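Local coordinates for protein D-glucosaminate-6-phosphate ammonia lyase (Salmonella typhimurium, PDB 7LCE) that belongs to the selenocysteine synthase-like family of fold-type I pyridoxal-phosphate-dependent enzymes and carries its cofactor covalently bound, at residues 102-116 with 150-164. Sequence-based numbering, arbitrary orientation.
Sequences MANEVVMLRGHNVDY and NEKTAALLYVKSHHC
H112 packs against Y158, V159 and C164 where the two strands part, and its ring settles over the end of strand 153-159. Its CE1 edge is directed at the face of Y158, a T-shaped pair with the planes at 88° and H112 CE1 3.7 Å from Y158 CE2. V159 O lies over one ring face, 3.4 Å from H112 CE1, while L109 CD1 covers the opposite face, so the imidazole is held between them. C164 comes in obliquely, its CB 3.6 Å from H112 CD2. Beyond it, V114 CG1 rests against the H163 carbonyl.

Further back, strands 105-109 and 153-159 run parallel. V107 accounts for the regular pairing: its N donates to A155 O at 2.9 Å, nearly straight and in the carbonyl plane, and its O receives L157 N. A beta bulge on strand 153-159 slips the register by one: A154 is the extra residue, and E105 O accepts from A154 N and, weakly, from A155 N. On the V106 face, M108 lies alongside L157, and its bend at chi3 (-66°) brings M108 CE to within 4.0 Å of V159 CG2.

At the 150-153 end the backbone still holds, E105 N donating nearly straight to K152 O at 3.0 Å, but the side chains are looser and more open to solvent. There the E105 carboxylate stands across the N150 amide, the planes 85° apart, with one weak bond from ND2 to OE1, while K152 packs its CB against E105 CD. N150 is itself tied into an Asx turn by K152 N.

Both strands are interior, parallel neighbours in the seven-stranded mixed sheet of the large domain, as in fold-type I pyridoxal-phosphate enzymes: 130-134 flanks 105-109, 186-189 flanks 153-159, and helix 120-126 covers V106 and L157 through I124.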
ATOM      1  N   MET A 102      14.548  -3.425 -11.065  1.00 63.92           N
ATOM      2  CA  MET A 102      15.354  -3.392 -12.275  1.00 56.68           C
ATOM      3  C   MET A 102      14.513  -3.827 -13.465  1.00 68.07           C
ATOM      4  O   MET A 102      13.425  -4.394 -13.319  1.00 72.83           O
ATOM      5  CB  MET A 102      16.583  -4.302 -12.162  1.00 61.22           C
ATOM      6  CG  MET A 102      17.359  -4.211 -10.868  1.00 62.05           C
ATOM      7  SD  MET A 102      18.687  -5.431 -10.885  1.00 74.84           S
ATOM      8  CE  MET A 102      19.355  -5.251  -9.236  1.00 61.00           C
ATOM      9  N   ALA A 103      15.042  -3.572 -14.657  1.00 54.72           N
ATOM     10  CA  ALA A 103      14.461  -4.149 -15.861  1.00 52.02           C
ATOM     11  C   ALA A 103      14.808  -5.629 -15.883  1.00 59.31           C
ATOM     12  O   ALA A 103      15.961  -5.998 -16.122  1.00 64.86           O
ATOM     13  CB  ALA A 103      14.991  -3.436 -17.101  1.00 51.05           C
ATOM     14  N   ASN A 104      13.814  -6.484 -15.619  1.00 56.69           N
ATOM     15  CA  ASN A 104      14.065  -7.907 -15.432  1.00 48.45           C
ATOM     16  C   ASN A 104      13.121  -8.801 -16.226  1.00 53.44           C
ATOM     17  O   ASN A 104      13.154 -10.023 -16.044  1.00 67.53           O
ATOM     18  CB  ASN A 104      13.978  -8.278 -13.948  1.00 49.84           C
ATOM     19  CG  ASN A 104      12.680  -7.822 -13.305  1.00 62.94           C
ATOM     20  OD1 ASN A 104      11.706  -7.508 -13.992  1.00 55.82           O
ATOM     21  ND2 ASN A 104      12.654  -7.803 -11.976  1.00 64.46           N
ATOM     22  N   GLU A 105      12.266  -8.240 -17.073  1.00 54.95           N
ATOM     23  CA  GLU A 105      11.316  -9.057 -17.814  1.00 48.29           C
ATOM     24  C   GLU A 105      12.002  -9.710 -19.006  1.00 62.64           C
ATOM     25  O   GLU A 105      12.677  -9.036 -19.792  1.00 65.27           O
ATOM     26  CB  GLU A 105      10.128  -8.212 -18.272  1.00 56.01           C
ATOM     27  CG  GLU A 105       9.226  -7.770 -17.131  1.00 53.75           C
ATOM     28  CD  GLU A 105       8.057  -6.927 -17.600  1.00 75.31           C
ATOM     29  OE1 GLU A 105       7.923  -6.713 -18.825  1.00 81.45           O
ATOM     30  OE2 GLU A 105       7.274  -6.474 -16.738  1.00 78.61           O
ATOM     31  N   VAL A 106      11.832 -11.025 -19.132  1.00 54.87           N
ATOM     32  CA  VAL A 106      12.346 -11.796 -20.260  1.00 52.08           C
ATOM     33  C   VAL A 106      11.161 -12.185 -21.131  1.00 60.97           C
ATOM     34  O   VAL A 106      10.244 -12.879 -20.672  1.00 58.53           O
ATOM     35  CB  VAL A 106      13.118 -13.041 -19.798  1.00 39.79           C
ATOM     36  CG1 VAL A 106      13.473 -13.908 -20.991  1.00 34.02           C
ATOM     37  CG2 VAL A 106      14.372 -12.637 -19.044  1.00 37.52           C
ATOM     38  N   VAL A 107      11.173 -11.735 -22.380  1.00 60.68           N
ATOM     39  CA  VAL A 107      10.057 -11.925 -23.299  1.00 53.35           C
ATOM     40  C   VAL A 107      10.333 -13.149 -24.161  1.00 62.40           C
ATOM     41  O   VAL A 107      11.361 -13.219 -24.846  1.00 59.81           O
ATOM     42  CB  VAL A 107       9.835 -10.678 -24.166  1.00 54.62           C
ATOM     43  CG1 VAL A 107       8.844 -10.979 -25.268  1.00 53.08           C
ATOM     44  CG2 VAL A 107       9.348  -9.523 -23.304  1.00 59.91           C
ATOM     45  N   MET A 108       9.409 -14.107 -24.144  1.00 51.25           N
ATOM     46  CA  MET A 108       9.552 -15.324 -24.927  1.00 44.10           C
ATOM     47  C   MET A 108       8.180 -15.788 -25.388  1.00 54.67           C
ATOM     48  O   MET A 108       7.148 -15.351 -24.870  1.00 62.27           O
ATOM     49  CB  MET A 108      10.252 -16.425 -24.127  1.00 45.46           C
ATOM     50  CG  MET A 108       9.480 -16.875 -22.908  1.00 52.30           C
ATOM     51  SD  MET A 108      10.339 -18.166 -21.996  1.00 62.37           S
ATOM     52  CE  MET A 108      10.313 -19.513 -23.175  1.00 54.53           C
ATOM     53  N   LEU A 109       8.182 -16.675 -26.379  1.00 53.05           N
ATOM     54  CA  LEU A 109       6.936 -17.248 -26.874  1.00 61.07           C
ATOM     55  C   LEU A 109       6.355 -18.219 -25.856  1.00 56.55           C
ATOM     56  O   LEU A 109       7.082 -18.993 -25.228  1.00 65.20           O
ATOM     57  CB  LEU A 109       7.174 -17.978 -28.194  1.00 65.55           C
ATOM     58  CG  LEU A 109       7.666 -17.176 -29.396  1.00 61.13           C
ATOM     59  CD1 LEU A 109       7.823 -18.094 -30.596  1.00 56.74           C
ATOM     60  CD2 LEU A 109       6.711 -16.036 -29.711  1.00 62.63           C
ATOM     61  N   ARG A 110       5.028 -18.178 -25.696  1.00 61.51           N
ATOM     62  CA  ARG A 110       4.367 -19.162 -24.844  1.00 59.37           C
ATOM     63  C   ARG A 110       4.594 -20.573 -25.369  1.00 59.37           C
ATOM     64  O   ARG A 110       4.758 -21.518 -24.588  1.00 61.79           O
ATOM     65  CB  ARG A 110       2.872 -18.856 -24.743  1.00 54.29           C
ATOM     66  CG  ARG A 110       2.063 -19.953 -24.063  1.00 64.57           C
ATOM     67  CD  ARG A 110       0.636 -19.517 -23.778  1.00 60.60           C
ATOM     68  NE  ARG A 110       0.543 -18.751 -22.541  1.00 62.38           N
ATOM     69  CZ  ARG A 110       0.451 -17.430 -22.486  1.00 61.69           C
ATOM     70  NH1 ARG A 110       0.418 -16.692 -23.582  1.00 73.10           N
ATOM     71  NH2 ARG A 110       0.388 -16.834 -21.298  1.00 65.31           N
ATOM     72  N   GLY A 111       4.631 -20.734 -26.691  1.00 79.04           N
ATOM     73  CA  GLY A 111       4.940 -22.026 -27.272  1.00 68.15           C
ATOM     74  C   GLY A 111       6.347 -22.514 -27.001  1.00 64.67           C
ATOM     75  O   GLY A 111       6.639 -23.683 -27.272  1.00 73.50           O
ATOM     76  N   HIS A 112       7.223 -21.651 -26.486  1.00 68.45           N
ATOM     77  CA  HIS A 112       8.589 -22.033 -26.157  1.00 65.29           C
ATOM     78  C   HIS A 112       8.807 -22.289 -24.673  1.00 71.15           C
ATOM     79  O   HIS A 112       9.902 -22.714 -24.290  1.00 68.86           O
ATOM     80  CB  HIS A 112       9.566 -20.956 -26.635  1.00 65.94           C
ATOM     81  CG  HIS A 112       9.740 -20.922 -28.119  1.00 62.57           C
ATOM     82  ND1 HIS A 112      10.660 -20.109 -28.743  1.00 62.91           N
ATOM     83  CD2 HIS A 112       9.111 -21.605 -29.104  1.00 71.63           C
ATOM     84  CE1 HIS A 112      10.592 -20.294 -30.049  1.00 59.24           C
ATOM     85  NE2 HIS A 112       9.659 -21.195 -30.294  1.00 64.09           N
ATOM     86  N   ASN A 113       7.803 -22.046 -23.831  1.00 78.76           N
ATOM     87  CA  ASN A 113       7.937 -22.335 -22.410  1.00 73.23           C
ATOM     88  C   ASN A 113       7.860 -23.842 -22.212  1.00 69.69           C
ATOM     89  O   ASN A 113       6.771 -24.395 -22.021  1.00 77.87           O
ATOM     90  CB  ASN A 113       6.850 -21.623 -21.605  1.00 56.61           C
ATOM     91  CG  ASN A 113       7.125 -21.635 -20.118  1.00 65.65           C
ATOM     92  OD1 ASN A 113       7.800 -22.527 -19.605  1.00 89.75           O
ATOM     93  ND2 ASN A 113       6.599 -20.640 -19.415  1.00 83.93           N
ATOM     94  N   VAL A 114       9.011 -24.511 -22.240  1.00 70.65           N
ATOM     95  CA  VAL A 114       9.059 -25.962 -22.313  1.00 80.72           C
ATOM     96  C   VAL A 114       9.710 -26.535 -21.062  1.00 89.09           C
ATOM     97  O   VAL A 114      10.444 -25.857 -20.336  1.00 88.66           O
ATOM     98  CB  VAL A 114       9.806 -26.440 -23.571  1.00 72.24           C
ATOM     99  CG1 VAL A 114       9.038 -26.040 -24.820  1.00 62.23           C
ATOM    100  CG2 VAL A 114      11.214 -25.863 -23.594  1.00 64.33           C
ATOM    101  N   ASP A 115       9.421 -27.812 -20.820  1.00 92.65           N
ATOM    102  CA  ASP A 115       9.980 -28.581 -19.716  1.00 83.83           C
ATOM    103  C   ASP A 115      10.909 -29.635 -20.305  1.00 92.92           C
ATOM    104  O   ASP A 115      10.460 -30.518 -21.045  1.00 87.74           O
ATOM    105  CB  ASP A 115       8.866 -29.234 -18.893  1.00 82.52           C
ATOM    106  CG  ASP A 115       9.354 -29.776 -17.555  1.00 90.07           C
ATOM    107  OD1 ASP A 115      10.389 -30.473 -17.526  1.00 81.75           O
ATOM    108  OD2 ASP A 115       8.683 -29.523 -16.530  1.00 81.94           O
ATOM    109  N   TYR A 116      12.200 -29.541 -19.978  1.00 90.61           N
ATOM    110  CA  TYR A 116      13.204 -30.491 -20.445  1.00 82.89           C
ATOM    111  C   TYR A 116      13.694 -31.399 -19.320  1.00 88.33           C
ATOM    112  O   TYR A 116      14.849 -31.830 -19.319  1.00 93.43           O
ATOM    113  CB  TYR A 116      14.381 -29.749 -21.077  1.00 75.55           C
ATOM    114  CG  TYR A 116      14.955 -28.657 -20.202  1.00 75.87           C
ATOM    115  CD1 TYR A 116      15.867 -28.955 -19.197  1.00 89.53           C
ATOM    116  CD2 TYR A 116      14.590 -27.329 -20.382  1.00 77.06           C
ATOM    117  CE1 TYR A 116      16.396 -27.967 -18.392  1.00 82.05           C
ATOM    118  CE2 TYR A 116      15.117 -26.329 -19.580  1.00 78.13           C
ATOM    119  CZ  TYR A 116      16.021 -26.657 -18.588  1.00 75.61           C
ATOM    120  OH  TYR A 116      16.554 -25.678 -17.781  1.00 73.52           O
ATOM    121  N   ASN A 150       8.625  -3.375 -23.189  1.00 75.77           N
ATOM    122  CA  ASN A 150       8.427  -2.108 -22.495  1.00 69.66           C
ATOM    123  C   ASN A 150       9.706  -1.788 -21.728  1.00 70.51           C
ATOM    124  O   ASN A 150      10.714  -2.490 -21.851  1.00 89.98           O
ATOM    125  CB  ASN A 150       7.185  -2.162 -21.595  1.00 66.93           C
ATOM    126  CG  ASN A 150       7.261  -3.261 -20.560  1.00 66.67           C
ATOM    127  OD1 ASN A 150       7.933  -3.123 -19.542  1.00 84.28           O
ATOM    128  ND2 ASN A 150       6.562  -4.361 -20.813  1.00 91.72           N
ATOM    129  N   GLU A 151       9.667  -0.716 -20.933  1.00 70.39           N
ATOM    130  CA  GLU A 151      10.870  -0.250 -20.251  1.00 75.28           C
ATOM    131  C   GLU A 151      11.361  -1.226 -19.187  1.00 79.84           C
ATOM    132  O   GLU A 151      12.507  -1.104 -18.738  1.00 81.94           O
ATOM    133  CB  GLU A 151      10.626   1.122 -19.618  1.00 98.49           C
ATOM    134  CG  GLU A 151       9.642   1.114 -18.455  1.00111.54           C
ATOM    135  CD  GLU A 151       8.192   1.103 -18.904  1.00126.03           C
ATOM    136  OE1 GLU A 151       7.943   1.165 -20.128  1.00126.36           O
ATOM    137  OE2 GLU A 151       7.302   1.031 -18.031  1.00120.36           O
ATOM    138  N   LYS A 152      10.530  -2.180 -18.773  1.00 77.82           N
ATOM    139  CA  LYS A 152      10.945  -3.206 -17.826  1.00 70.92           C
ATOM    140  C   LYS A 152      11.534  -4.437 -18.502  1.00 68.11           C
ATOM    141  O   LYS A 152      12.067  -5.311 -17.809  1.00 68.67           O
ATOM    142  CB  LYS A 152       9.758  -3.626 -16.949  1.00 67.45           C
ATOM    143  CG  LYS A 152       9.442  -2.652 -15.825  1.00 74.89           C
ATOM    144  CD  LYS A 152      10.598  -2.534 -14.841  1.00 96.86           C
ATOM    145  CE  LYS A 152      10.142  -1.906 -13.530  1.00117.35           C
ATOM    146  NZ  LYS A 152      11.263  -1.713 -12.565  1.00 97.82           N
ATOM    147  N   THR A 153      11.444  -4.531 -19.827  1.00 73.28           N
ATOM    148  CA  THR A 153      11.960  -5.692 -20.539  1.00 73.50           C
ATOM    149  C   THR A 153      13.482  -5.704 -20.498  1.00 57.21           C
ATOM    150  O   THR A 153      14.127  -4.675 -20.726  1.00 72.08           O
ATOM    151  CB  THR A 153      11.472  -5.689 -21.988  1.00 57.61           C
ATOM    152  OG1 THR A 153      10.040  -5.698 -22.012  1.00 78.44           O
ATOM    153  CG2 THR A 153      11.985  -6.917 -22.720  1.00 56.44           C
ATOM    154  N   ALA A 154      14.058  -6.868 -20.203  1.00 60.98           N
ATOM    155  CA  ALA A 154      15.505  -7.011 -20.105  1.00 51.39           C
ATOM    156  C   ALA A 154      16.125  -7.805 -21.242  1.00 54.49           C
ATOM    157  O   ALA A 154      17.281  -7.551 -21.588  1.00 59.18           O
ATOM    158  CB  ALA A 154      15.886  -7.681 -18.780  1.00 54.22           C
ATOM    159  N   ALA A 155      15.392  -8.744 -21.835  1.00 56.84           N
ATOM    160  CA  ALA A 155      15.925  -9.559 -22.920  1.00 45.70           C
ATOM    161  C   ALA A 155      14.780 -10.288 -23.608  1.00 55.27           C
ATOM    162  O   ALA A 155      13.680 -10.415 -23.060  1.00 57.79           O
ATOM    163  CB  ALA A 155      16.963 -10.566 -22.409  1.00 43.20           C
ATOM    164  N   LEU A 156      15.062 -10.773 -24.815  1.00 50.19           N
ATOM    165  CA  LEU A 156      14.178 -11.673 -25.541  1.00 44.30           C
ATOM    166  C   LEU A 156      14.811 -13.057 -25.578  1.00 58.90           C
ATOM    167  O   LEU A 156      16.033 -13.184 -25.703  1.00 66.43           O
ATOM    168  CB  LEU A 156      13.925 -11.183 -26.970  1.00 42.93           C
ATOM    169  CG  LEU A 156      12.980 -10.003 -27.201  1.00 54.86           C
ATOM    170  CD1 LEU A 156      13.606  -8.692 -26.749  1.00 50.85           C
ATOM    171  CD2 LEU A 156      12.572  -9.928 -28.669  1.00 49.84           C
ATOM    172  N   LEU A 157      13.984 -14.094 -25.469  1.00 50.44           N
ATOM    173  CA  LEU A 157      14.469 -15.468 -25.415  1.00 46.42           C
ATOM    174  C   LEU A 157      13.821 -16.289 -26.520  1.00 60.06           C
ATOM    175  O   LEU A 157      12.590 -16.359 -26.610  1.00 66.46           O
ATOM    176  CB  LEU A 157      14.190 -16.100 -24.052  1.00 59.14           C
ATOM    177  CG  LEU A 157      14.754 -17.513 -23.895  1.00 56.90           C
ATOM    178  CD1 LEU A 157      16.257 -17.463 -23.760  1.00 54.42           C
ATOM    179  CD2 LEU A 157      14.138 -18.223 -22.703  1.00 50.58           C
ATOM    180  N   TYR A 158      14.651 -16.910 -27.351  1.00 67.12           N
ATOM    181  CA  TYR A 158      14.211 -17.851 -28.370  1.00 61.46           C
ATOM    182  C   TYR A 158      14.749 -19.231 -28.020  1.00 56.13           C
ATOM    183  O   TYR A 158      15.949 -19.384 -27.769  1.00 66.96           O
ATOM    184  CB  TYR A 158      14.693 -17.425 -29.758  1.00 56.79           C
ATOM    185  CG  TYR A 158      14.108 -18.232 -30.895  1.00 59.57           C
ATOM    186  CD1 TYR A 158      14.658 -19.455 -31.261  1.00 62.85           C
ATOM    187  CD2 TYR A 158      13.017 -17.764 -31.616  1.00 59.00           C
ATOM    188  CE1 TYR A 158      14.130 -20.197 -32.304  1.00 62.27           C
ATOM    189  CE2 TYR A 158      12.482 -18.500 -32.663  1.00 79.01           C
ATOM    190  CZ  TYR A 158      13.044 -19.715 -33.002  1.00 69.79           C
ATOM    191  OH  TYR A 158      12.521 -20.455 -34.040  1.00 70.02           O
ATOM    192  N   VAL A 159      13.870 -20.228 -28.001  1.00 53.74           N
ATOM    193  CA  VAL A 159      14.234 -21.591 -27.630  1.00 63.46           C
ATOM    194  C   VAL A 159      14.118 -22.466 -28.869  1.00 61.49           C
ATOM    195  O   VAL A 159      13.034 -22.586 -29.454  1.00 75.04           O
ATOM    196  CB  VAL A 159      13.347 -22.126 -26.495  1.00 64.79           C
ATOM    197  CG1 VAL A 159      13.849 -23.484 -26.025  1.00 56.55           C
ATOM    198  CG2 VAL A 159      13.299 -21.140 -25.338  1.00 62.38           C
ATOM    199  N   LYS A 160      15.230 -23.081 -29.268  1.00 61.92           N
ATOM    200  CA  LYS A 160      15.250 -24.041 -30.368  1.00 68.57           C
ATOM    201  C   LYS A 160      15.276 -25.444 -29.776  1.00 77.66           C
ATOM    202  O   LYS A 160      16.270 -25.845 -29.158  1.00 75.35           O
ATOM    203  CB  LYS A 160      16.453 -23.818 -31.277  1.00 72.69           C
ATOM    204  CG  LYS A 160      16.650 -24.915 -32.311  1.00 75.73           C
ATOM    205  CD  LYS A 160      15.506 -24.964 -33.309  1.00 71.64           C
ATOM    206  CE  LYS A 160      15.719 -26.072 -34.329  1.00 63.04           C
ATOM    207  NZ  LYS A 160      14.615 -26.133 -35.327  1.00 90.03           N
ATOM    208  N   SER A 161      14.194 -26.189 -29.971  1.00 75.88           N
ATOM    209  CA  SER A 161      14.093 -27.537 -29.431  1.00 79.71           C
ATOM    210  C   SER A 161      12.878 -28.211 -30.043  1.00 96.60           C
ATOM    211  O   SER A 161      11.930 -27.550 -30.476  1.00 99.25           O
ATOM    212  CB  SER A 161      13.987 -27.527 -27.901  1.00 79.26           C
ATOM    213  OG  SER A 161      14.159 -28.828 -27.364  1.00 86.89           O
ATOM    214  N   HIS A 162      12.920 -29.544 -30.077  1.00 94.36           N
ATOM    215  CA  HIS A 162      11.723 -30.299 -30.416  1.00 98.06           C
ATOM    216  C   HIS A 162      10.674 -30.211 -29.313  1.00108.12           C
ATOM    217  O   HIS A 162       9.502 -30.514 -29.561  1.00106.68           O
ATOM    218  CB  HIS A 162      12.081 -31.757 -30.711  1.00104.28           C
ATOM    219  CG  HIS A 162      12.554 -32.519 -29.514  1.00104.66           C
ATOM    220  ND1 HIS A 162      13.825 -32.383 -29.000  1.00106.34           N
ATOM    221  CD2 HIS A 162      11.929 -33.433 -28.734  1.00 91.22           C
ATOM    222  CE1 HIS A 162      13.961 -33.175 -27.951  1.00 97.31           C
ATOM    223  NE2 HIS A 162      12.826 -33.824 -27.769  1.00 92.53           N
ATOM    224  N   HIS A 163      11.075 -29.807 -28.100  1.00 99.35           N
ATOM    225  CA  HIS A 163      10.105 -29.563 -27.036  1.00 81.74           C
ATOM    226  C   HIS A 163       9.166 -28.416 -27.385  1.00 99.93           C
ATOM    227  O   HIS A 163       8.000 -28.421 -26.977  1.00107.76           O
ATOM    228  CB  HIS A 163      10.819 -29.242 -25.719  1.00 93.16           C
ATOM    229  CG  HIS A 163      11.561 -30.396 -25.120  1.00 80.75           C
ATOM    230  ND1 HIS A 163      10.957 -31.598 -24.820  1.00 77.98           N
ATOM    231  CD2 HIS A 163      12.854 -30.519 -24.735  1.00 76.88           C
ATOM    232  CE1 HIS A 163      11.850 -32.417 -24.293  1.00 81.88           C
ATOM    233  NE2 HIS A 163      13.008 -31.786 -24.229  1.00 70.38           N
ATOM    234  N   CYS A 164       9.655 -27.424 -28.127  1.00104.55           N
ATOM    235  CA  CYS A 164       8.860 -26.247 -28.440  1.00 92.01           C
ATOM    236  C   CYS A 164       7.783 -26.566 -29.471  1.00104.72           C
ATOM    237  O   CYS A 164       7.880 -27.523 -30.245  1.00112.56           O
ATOM    238  CB  CYS A 164       9.750 -25.121 -28.960  1.00 78.20           C
ATOM    239  SG  CYS A 164      11.064 -24.636 -27.831  1.00 91.30           S
TER